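Local coordinates for pyrethroid hydrolase (Sphingobium faniae, PDB 5Y5R), which hydrolyses the ester bond of pyrethroid insecticides such as cypermethrin and permethrin, releasing the alcohol and the cyclopropanecarboxylic acid, at residues 55-60 and 172-177; 97-102 and 245-250; 192-197 and 215-220. All blocks are in the same frame, centred on the assembly; numbering follows the deposited sequence.

In the fold
Contacts 2 and 3 meet directly, their centres about 12 Å apart, because strands 95-101 and 194-199 are neighbours in the central parallel sheet of this alpha/beta hydrolase fold; Y100 N with L195 O (2.7 Å) and L195 N with L98 O (2.8 Å) are probable hydrogen bonds. Contact 1 lies across the chain's centre from contact 2, about 23 Å between centres, and is close to the pocket: the Q174 side chain is about 6 Å from the bound pyrethroid and about 11 Å from that of H230, the probable charge-relay histidine. Contacts 2 and 3 lie away from the bound ligand, although T102, just past strand 95-101, hydrogen-bonds D202, the probable charge-relay aspartate.

Contact 1: residues 55-60 and 172-177; sequences EHYTRP and QTQSTV
Y57 OH is gripped by two groups: Q174 NE2 donates to it across the contact at 3.0 Å, and H41 NE2 forms a second hydrogen bond with it from a neighbouring loop. The bond from Q174 is almost straight, with an N-H...O angle of 177°, and the hydroxyl lies practically in the plane of the amide. Ring and amide stand nearly perpendicular, 83° apart. A tyrosine suits position 57 because its rigid ring carries a polar atom across to Q174 and H41. The CB of Q174 does not face the tyrosine; the bend at chi2 (80°) brings the amide end round to the phenol. Both N-H groups of the amide and its oxygen have partners: NE2 also donates to S175 O at 3.1 Å, on a carbonyl lone pair, while OE1 accepts from the backbone N of L13. A glutamine suits this buried spot since one flat group can both donate and accept, and these partners fix which end is nitrogen. With these polar atoms paired inside the protein, the Y57–Q174 link joins helix 54-57 to strand 174-175 of the short antiparallel sheet, and probably limits rotation of an amide that lies near the bound pyrethroid.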
loop_
_atom_site.group_PDB
_atom_site.type_symbol
_atom_site.label_atom_id
_atom_site.label_comp_id
_atom_site.label_asym_id
_atom_site.label_seq_id
_atom_site.Cartn_x
_atom_site.Cartn_y
_atom_site.Cartn_z
ATOM N N GLU A 55 6.207 -9.919 -10.351
ATOM C CA GLU A 55 5.670 -9.643 -11.673
ATOM C C GLU A 55 4.276 -10.222 -11.788
ATOM O O GLU A 55 3.375 -9.592 -12.353
ATOM C CB GLU A 55 6.571 -10.246 -12.765
ATOM C CG GLU A 55 6.098 -9.932 -14.212
ATOM C CD GLU A 55 4.881 -10.754 -14.656
ATOM O OE1 GLU A 55 4.714 -11.877 -14.127
ATOM O OE2 GLU A 55 4.047 -10.243 -15.463
ATOM N N HIS A 56 4.084 -11.420 -11.222
ATOM C CA HIS A 56 2.778 -12.067 -11.192
ATOM C C HIS A 56 1.825 -11.362 -10.243
ATOM O O HIS A 56 0.654 -11.149 -10.573
ATOM C CB HIS A 56 2.935 -13.524 -10.763
ATOM C CG HIS A 56 1.661 -14.302 -10.825
ATOM N ND1 HIS A 56 1.429 -15.405 -10.031
ATOM C CD2 HIS A 56 0.556 -14.148 -11.591
ATOM C CE1 HIS A 56 0.231 -15.893 -10.299
ATOM N NE2 HIS A 56 -0.319 -15.148 -11.244
ATOM N N TYR A 57 2.303 -11.064 -9.022
ATOM C CA TYR A 57 1.479 -10.397 -8.014
ATOM C C TYR A 57 0.944 -9.062 -8.531
ATOM O O TYR A 57 -0.221 -8.727 -8.302
ATOM C CB TYR A 57 2.309 -10.174 -6.729
ATOM C CG TYR A 57 1.523 -9.836 -5.468
ATOM C CD1 TYR A 57 0.521 -10.684 -5.004
ATOM C CD2 TYR A 57 1.830 -8.713 -4.692
ATOM C CE1 TYR A 57 -0.189 -10.394 -3.878
ATOM C CE2 TYR A 57 1.107 -8.431 -3.527
ATOM C CZ TYR A 57 0.097 -9.263 -3.144
ATOM O OH TYR A 57 -0.603 -9.010 -1.976
ATOM N N THR A 58 1.780 -8.291 -9.230
ATOM C CA THR A 58 1.437 -6.925 -9.605
ATOM C C THR A 58 0.825 -6.840 -10.999
ATOM O O THR A 58 0.579 -5.731 -11.499
ATOM C CB THR A 58 2.677 -6.027 -9.532
ATOM O OG1 THR A 58 3.790 -6.614 -10.226
ATOM C CG2 THR A 58 3.096 -5.870 -8.081
ATOM N N ARG A 59 0.528 -7.980 -11.619
ATOM C CA ARG A 59 0.138 -7.960 -13.025
ATOM C C ARG A 59 -1.229 -7.319 -13.269
ATOM O O ARG A 59 -1.406 -6.663 -14.306
ATOM C CB ARG A 59 0.181 -9.396 -13.586
ATOM C CG ARG A 59 0.006 -9.510 -15.102
ATOM C CD ARG A 59 0.701 -10.760 -15.630
ATOM N NE ARG A 59 0.106 -12.034 -15.225
ATOM C CZ ARG A 59 0.788 -13.179 -15.181
ATOM N NH1 ARG A 59 2.093 -13.194 -15.485
ATOM N NH2 ARG A 59 0.180 -14.305 -14.815
ATOM N N PRO A 60 -2.189 -7.400 -12.344
ATOM C CA PRO A 60 -3.416 -6.616 -12.542
ATOM C C PRO A 60 -3.189 -5.118 -12.678
ATOM O O PRO A 60 -3.991 -4.455 -13.332
ATOM C CB PRO A 60 -4.255 -6.959 -11.307
ATOM C CG PRO A 60 -3.815 -8.316 -10.928
ATOM C CD PRO A 60 -2.369 -8.418 -11.288
ATOM N N GLN A 172 -8.636 -14.194 3.240
ATOM C CA GLN A 172 -8.322 -15.046 4.383
ATOM C C GLN A 172 -6.835 -15.317 4.543
ATOM O O GLN A 172 -6.380 -15.492 5.681
ATOM C CB GLN A 172 -9.046 -16.400 4.260
ATOM C CG GLN A 172 -10.544 -16.321 4.517
ATOM C CD GLN A 172 -10.890 -15.686 5.861
ATOM O OE1 GLN A 172 -10.784 -16.340 6.911
ATOM N NE2 GLN A 172 -11.281 -14.418 5.846
ATOM N N THR A 173 -6.097 -15.464 3.434
ATOM C CA THR A 173 -4.686 -15.838 3.456
ATOM C C THR A 173 -3.853 -15.023 2.465
ATOM O O THR A 173 -4.156 -14.976 1.268
ATOM C CB THR A 173 -4.497 -17.346 3.174
ATOM O OG1 THR A 173 -5.261 -18.116 4.109
ATOM C CG2 THR A 173 -3.048 -17.726 3.368
ATOM N N GLN A 174 -2.754 -14.459 2.966
ATOM C CA GLN A 174 -1.879 -13.552 2.239
ATOM C C GLN A 174 -0.575 -14.238 1.850
ATOM O O GLN A 174 0.024 -14.930 2.679
ATOM C CB GLN A 174 -1.546 -12.351 3.122
ATOM C CG GLN A 174 -0.357 -11.602 2.587
ATOM C CD GLN A 174 -0.755 -10.692 1.446
ATOM O OE1 GLN A 174 -1.844 -10.101 1.454
ATOM N NE2 GLN A 174 0.070 -10.650 0.419
ATOM N N SER A 175 -0.077 -13.974 0.638
ATOM C CA SER A 175 1.201 -14.534 0.193
ATOM C C SER A 175 2.388 -13.801 0.822
ATOM O O SER A 175 2.360 -12.589 1.017
ATOM C CB SER A 175 1.327 -14.461 -1.324
ATOM O OG SER A 175 2.654 -14.786 -1.727
ATOM N N THR A 176 3.429 -14.547 1.170
ATOM C CA THR A 176 4.603 -13.906 1.761
ATOM C C THR A 176 5.548 -13.340 0.704
ATOM O O THR A 176 6.564 -12.725 1.061
ATOM C CB THR A 176 5.320 -14.895 2.680
ATOM O OG1 THR A 176 5.746 -16.017 1.903
ATOM C CG2 THR A 176 4.416 -15.343 3.835
ATOM N N VAL A 177 5.161 -13.466 -0.571
ATOM C CA VAL A 177 6.020 -13.035 -1.678
ATOM C C VAL A 177 6.444 -11.574 -1.593
ATOM O O VAL A 177 7.624 -11.290 -1.850
ATOM C CB VAL A 177 5.337 -13.359 -3.024
ATOM C CG1 VAL A 177 5.956 -12.539 -4.173
ATOM C CG2 VAL A 177 5.443 -14.843 -3.336
#

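Contact 2: residues 97-102 and 245-250; sequences GLIYLT and ADFADA
F247 turns its ring toward the strand by placing CG anti to its own backbone N (chi1 -177°), while I99 sets CG1 beside its backbone N (chi1 -58°) and keeps its chain extended to CD1; the two side chains run alongside one another, pointing opposite ways. I99 CG1 makes the closest approach, 3.4 Å from F247 CD2. The tip of the same branch is little farther off, I99 CD1 lying 3.6 Å from F247 CD2. This CG1 branch comes to the ring obliquely. Further along, the rim of the ring reaches the backbone: F247 CE2 lies 3.8 Å from G97 CA, and also 3.8 Å from L98 N, which sits at the ring edge and near its plane. A glycine fits at 97 because a beta carbon there would point toward the helix and run into CE2. L98 N already has a backbone partner in P193, just before strand 194-199, and its place at the ring edge is a packing contact. Strand 97-101 and helix 245-249 run nearly antiparallel, at 161°, their axes 9.6 Å apart, and the phenylalanine bridges that separation. I73 and L75 of strand 71-77 touch I99, and L195 touches F247. No hydrogen bond crosses between the two segments, so this contact between helix 237-249 and the central sheet relies on shape and hydrophobic burial, for which phenylalanine, isoleucine and glycine are well suited.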
loop_
_atom_site.group_PDB
_atom_site.type_symbol
_atom_site.label_atom_id
_atom_site.label_comp_id
_atom_site.label_asym_id
_atom_site.label_seq_id
_atom_site.Cartn_x
_atom_site.Cartn_y
_atom_site.Cartn_z
ATOM N N GLY A 97 3.948 9.444 -10.682
ATOM C CA GLY A 97 4.043 9.743 -9.265
ATOM C C GLY A 97 3.820 8.523 -8.396
ATOM O O GLY A 97 3.086 7.599 -8.765
ATOM N N LEU A 98 4.444 8.531 -7.222
ATOM C CA LEU A 98 4.322 7.436 -6.259
ATOM C C LEU A 98 3.823 7.967 -4.923
ATOM O O LEU A 98 4.407 8.894 -4.358
ATOM C CB LEU A 98 5.664 6.716 -6.056
ATOM C CG LEU A 98 6.177 5.929 -7.267
ATOM C CD1 LEU A 98 7.580 5.403 -7.005
ATOM C CD2 LEU A 98 5.238 4.770 -7.640
ATOM N N ILE A 99 2.768 7.363 -4.402
ATOM C CA ILE A 99 2.208 7.761 -3.123
ATOM C C ILE A 99 2.293 6.584 -2.163
ATOM O O ILE A 99 1.680 5.540 -2.412
ATOM C CB ILE A 99 0.753 8.209 -3.271
ATOM C CG1 ILE A 99 0.628 9.369 -4.265
ATOM C CG2 ILE A 99 0.198 8.620 -1.922
ATOM C CD1 ILE A 99 -0.782 9.807 -4.415
ATOM N N TYR A 100 2.982 6.772 -1.040
ATOM C CA TYR A 100 3.127 5.747 -0.004
ATOM C C TYR A 100 2.262 6.134 1.193
ATOM O O TYR A 100 2.629 7.024 1.971
ATOM C CB TYR A 100 4.596 5.571 0.396
ATOM C CG TYR A 100 5.490 5.075 -0.706
ATOM C CD1 TYR A 100 6.002 5.946 -1.662
ATOM C CD2 TYR A 100 5.810 3.744 -0.808
ATOM C CE1 TYR A 100 6.829 5.519 -2.666
ATOM C CE2 TYR A 100 6.621 3.297 -1.816
ATOM C CZ TYR A 100 7.122 4.186 -2.758
ATOM O OH TYR A 100 7.965 3.739 -3.755
ATOM N N LEU A 101 1.139 5.446 1.369
ATOM C CA LEU A 101 0.159 5.749 2.410
ATOM C C LEU A 101 0.383 4.816 3.595
ATOM O O LEU A 101 -0.110 3.678 3.608
ATOM C CB LEU A 101 -1.269 5.640 1.857
ATOM C CG LEU A 101 -2.415 5.791 2.862
ATOM C CD1 LEU A 101 -2.358 7.107 3.667
ATOM C CD2 LEU A 101 -3.754 5.647 2.159
ATOM N N THR A 102 1.039 5.357 4.634
ATOM C CA THR A 102 1.597 4.639 5.783
ATOM C C THR A 102 2.012 3.269 5.271
ATOM O O THR A 102 1.521 2.219 5.713
ATOM C CB THR A 102 0.623 4.662 6.982
ATOM O OG1 THR A 102 1.246 4.096 8.144
ATOM C CG2 THR A 102 -0.740 3.963 6.697
ATOM N N ALA A 245 -5.307 14.017 -4.873
ATOM C CA ALA A 245 -5.612 14.750 -6.106
ATOM C C ALA A 245 -4.673 15.955 -6.298
ATOM O O ALA A 245 -4.223 16.227 -7.426
ATOM C CB ALA A 245 -7.090 15.146 -6.112
ATOM N N ASP A 246 -4.338 16.668 -5.215
ATOM C CA ASP A 246 -3.363 17.764 -5.318
ATOM C C ASP A 246 -2.010 17.260 -5.812
ATOM O O ASP A 246 -1.311 17.967 -6.542
ATOM C CB ASP A 246 -3.212 18.475 -3.978
ATOM C CG ASP A 246 -4.498 19.113 -3.536
ATOM O OD1 ASP A 246 -5.383 19.240 -4.406
ATOM O OD2 ASP A 246 -4.651 19.456 -2.341
ATOM N N PHE A 247 -1.597 16.059 -5.377
ATOM C CA PHE A 247 -0.380 15.451 -5.902
ATOM C C PHE A 247 -0.537 15.093 -7.373
ATOM O O PHE A 247 0.342 15.380 -8.188
ATOM C CB PHE A 247 -0.009 14.211 -5.068
ATOM C CG PHE A 247 1.283 13.537 -5.491
ATOM C CD1 PHE A 247 2.504 14.170 -5.311
ATOM C CD2 PHE A 247 1.276 12.247 -6.014
ATOM C CE1 PHE A 247 3.696 13.552 -5.695
ATOM C CE2 PHE A 247 2.456 11.619 -6.387
ATOM C CZ PHE A 247 3.671 12.277 -6.229
ATOM N N ALA A 248 -1.649 14.454 -7.734
ATOM C CA ALA A 248 -1.824 14.047 -9.122
ATOM C C ALA A 248 -1.829 15.248 -10.053
ATOM O O ALA A 248 -1.315 15.160 -11.177
ATOM C CB ALA A 248 -3.120 13.267 -9.277
ATOM N N ASP A 249 -2.355 16.388 -9.576
ATOM C CA ASP A 249 -2.461 17.601 -10.399
ATOM C C ASP A 249 -1.097 18.124 -10.830
ATOM O O ASP A 249 -0.983 18.770 -11.883
ATOM C CB ASP A 249 -3.189 18.710 -9.636
ATOM C CG ASP A 249 -4.696 18.475 -9.491
ATOM O OD1 ASP A 249 -5.271 17.489 -10.038
ATOM O OD2 ASP A 249 -5.300 19.296 -8.759
ATOM N N ALA A 250 -0.074 17.927 -10.002
ATOM C CA ALA A 250 1.277 18.374 -10.313
ATOM C C ALA A 250 2.258 17.672 -9.391
ATOM O O ALA A 250 2.708 18.273 -8.412
ATOM C CB ALA A 250 1.425 19.884 -10.133
#

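Contact 3: residues 192-197 and 215-220; sequences IPRLYI and KEFPGP
The R194 guanidinium meets both F217 and P220, NE touching each and NH2 bonding P220 O. NH2 donates to P220 O at 2.8 Å, a bent bond (N-H...O 137°) whose acceptor is tilted from the guanidinium plane, and NE adds a weak bond to the same oxygen at 3.2 Å. Over one face, off toward its rim, lies F217 CE2, 3.1 Å from R194 NE, with the two planes inclined at 47°. Water 1 lies over the opposite face; it donates to P220 O at 2.9 Å and accepts weakly from R194 N. The chain's bend at chi3 (-66°) turns the guanidinium toward the P220 carbonyl, and NH1 hydrogen-bonds L190 O. G219 suits its place because its backbone angles call for glycine and a beta carbon would crowd R194 NH2. A leucine in place of R194 would probably leave P220 O and L190 O without their charged donors and F217 CE2 without the guanidinium face it rests on. P218 CD sits over one face of the F217 ring, near the rim. The contact thus joins the start of strand 194-199 to the turn between helix 207-216 and strand 222-226, within one beta-alpha-beta unit at the edge of the central sheet.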
loop_
_atom_site.group_PDB
_atom_site.type_symbol
_atom_site.label_atom_id
_atom_site.label_comp_id
_atom_site.label_asym_id
_atom_site.label_seq_id
_atom_site.Cartn_x
_atom_site.Cartn_y
_atom_site.Cartn_z
ATOM N N ILE A 192 11.037 9.507 -10.353
ATOM C CA ILE A 192 9.597 9.659 -10.210
ATOM C C ILE A 192 9.326 10.391 -8.900
ATOM O O ILE A 192 9.890 10.007 -7.854
ATOM C CB ILE A 192 8.934 8.287 -10.229
ATOM C CG1 ILE A 192 9.173 7.578 -11.564
ATOM C CG2 ILE A 192 7.481 8.384 -9.908
ATOM C CD1 ILE A 192 8.384 6.249 -11.701
ATOM N N PRO A 193 8.531 11.465 -8.904
ATOM C CA PRO A 193 8.208 12.151 -7.644
ATOM C C PRO A 193 7.537 11.204 -6.661
ATOM O O PRO A 193 6.677 10.397 -7.025
ATOM C CB PRO A 193 7.263 13.273 -8.075
ATOM C CG PRO A 193 7.623 13.545 -9.507
ATOM C CD PRO A 193 8.065 12.209 -10.085
ATOM N N ARG A 194 7.910 11.344 -5.396
ATOM C CA ARG A 194 7.473 10.446 -4.336
ATOM C C ARG A 194 6.813 11.260 -3.235
ATOM O O ARG A 194 7.253 12.377 -2.918
ATOM C CB ARG A 194 8.663 9.655 -3.749
ATOM C CG ARG A 194 9.362 8.725 -4.716
ATOM C CD ARG A 194 10.631 8.125 -4.073
ATOM N NE ARG A 194 11.666 9.125 -3.792
ATOM C CZ ARG A 194 12.638 9.428 -4.646
ATOM N NH1 ARG A 194 12.691 8.801 -5.814
ATOM N NH2 ARG A 194 13.556 10.349 -4.341
ATOM N N LEU A 195 5.703 10.745 -2.728
ATOM C CA LEU A 195 5.006 11.343 -1.597
ATOM C C LEU A 195 4.710 10.266 -0.564
ATOM O O LEU A 195 4.210 9.182 -0.913
ATOM C CB LEU A 195 3.719 12.039 -2.062
ATOM C CG LEU A 195 2.669 12.408 -1.025
ATOM C CD1 LEU A 195 3.237 13.462 -0.098
ATOM C CD2 LEU A 195 1.425 12.937 -1.745
ATOM N N TYR A 196 5.030 10.559 0.699
ATOM C CA TYR A 196 4.649 9.733 1.834
ATOM C C TYR A 196 3.537 10.434 2.610
ATOM O O TYR A 196 3.717 11.555 3.084
ATOM C CB TYR A 196 5.837 9.465 2.765
ATOM C CG TYR A 196 5.652 8.221 3.621
ATOM C CD1 TYR A 196 4.915 8.252 4.791
ATOM C CD2 TYR A 196 6.191 7.012 3.224
ATOM C CE1 TYR A 196 4.745 7.095 5.560
ATOM C CE2 TYR A 196 6.023 5.865 3.977
ATOM C CZ TYR A 196 5.304 5.904 5.131
ATOM O OH TYR A 196 5.152 4.733 5.840
ATOM N N ILE A 197 2.402 9.766 2.757
ATOM C CA ILE A 197 1.317 10.244 3.612
ATOM C C ILE A 197 1.392 9.443 4.895
ATOM O O ILE A 197 1.079 8.247 4.893
ATOM C CB ILE A 197 -0.063 10.091 2.950
ATOM C CG1 ILE A 197 -0.094 10.787 1.591
ATOM C CG2 ILE A 197 -1.156 10.637 3.877
ATOM C CD1 ILE A 197 -1.472 10.832 0.956
ATOM N N LYS A 215 13.493 8.442 6.107
ATOM C CA LYS A 215 14.856 8.882 6.375
ATOM C C LYS A 215 15.886 8.057 5.602
ATOM O O LYS A 215 16.924 8.592 5.184
ATOM C CB LYS A 215 15.120 8.828 7.882
ATOM C CG LYS A 215 16.517 9.204 8.275
ATOM C CD LYS A 215 16.713 9.293 9.777
ATOM C CE LYS A 215 17.797 10.341 10.075
ATOM N NZ LYS A 215 19.139 9.884 9.621
ATOM N N GLU A 216 15.655 6.736 5.455
ATOM C CA GLU A 216 16.645 5.858 4.832
ATOM C C GLU A 216 16.477 5.711 3.319
ATOM O O GLU A 216 17.354 5.126 2.674
ATOM C CB GLU A 216 16.602 4.471 5.494
ATOM C CG GLU A 216 17.104 4.490 6.941
ATOM C CD GLU A 216 17.162 3.130 7.630
ATOM O OE1 GLU A 216 17.144 3.120 8.879
ATOM O OE2 GLU A 216 17.129 2.067 6.975
ATOM N N PHE A 217 15.394 6.246 2.719
ATOM C CA PHE A 217 15.273 6.176 1.265
ATOM C C PHE A 217 16.157 7.240 0.623
ATOM O O PHE A 217 16.176 8.384 1.080
ATOM C CB PHE A 217 13.821 6.386 0.810
ATOM C CG PHE A 217 13.583 6.057 -0.650
ATOM C CD1 PHE A 217 13.235 4.770 -1.061
ATOM C CD2 PHE A 217 13.716 7.022 -1.614
ATOM C CE1 PHE A 217 13.022 4.497 -2.402
ATOM C CE2 PHE A 217 13.520 6.741 -2.945
ATOM C CZ PHE A 217 13.156 5.481 -3.343
ATOM N N PRO A 218 16.871 6.896 -0.451
ATOM C CA PRO A 218 17.802 7.857 -1.060
ATOM C C PRO A 218 17.069 8.903 -1.891
ATOM O O PRO A 218 16.277 8.577 -2.782
ATOM C CB PRO A 218 18.699 6.970 -1.928
ATOM C CG PRO A 218 17.841 5.822 -2.274
ATOM C CD PRO A 218 16.934 5.576 -1.108
ATOM N N GLY A 219 17.340 10.172 -1.606
ATOM C CA GLY A 219 16.677 11.220 -2.336
ATOM C C GLY A 219 15.462 11.764 -1.611
ATOM O O GLY A 219 15.014 11.235 -0.582
ATOM N N PRO A 220 14.898 12.843 -2.154
ATOM C CA PRO A 220 13.799 13.518 -1.470
ATOM C C PRO A 220 12.515 12.708 -1.524
ATOM O O PRO A 220 12.246 11.984 -2.489
ATOM C CB PRO A 220 13.663 14.840 -2.249
ATOM C CG PRO A 220 14.103 14.495 -3.633
ATOM C CD PRO A 220 15.181 13.428 -3.477
HETATM O O HOH W 1 10.805 12.947 -4.870
#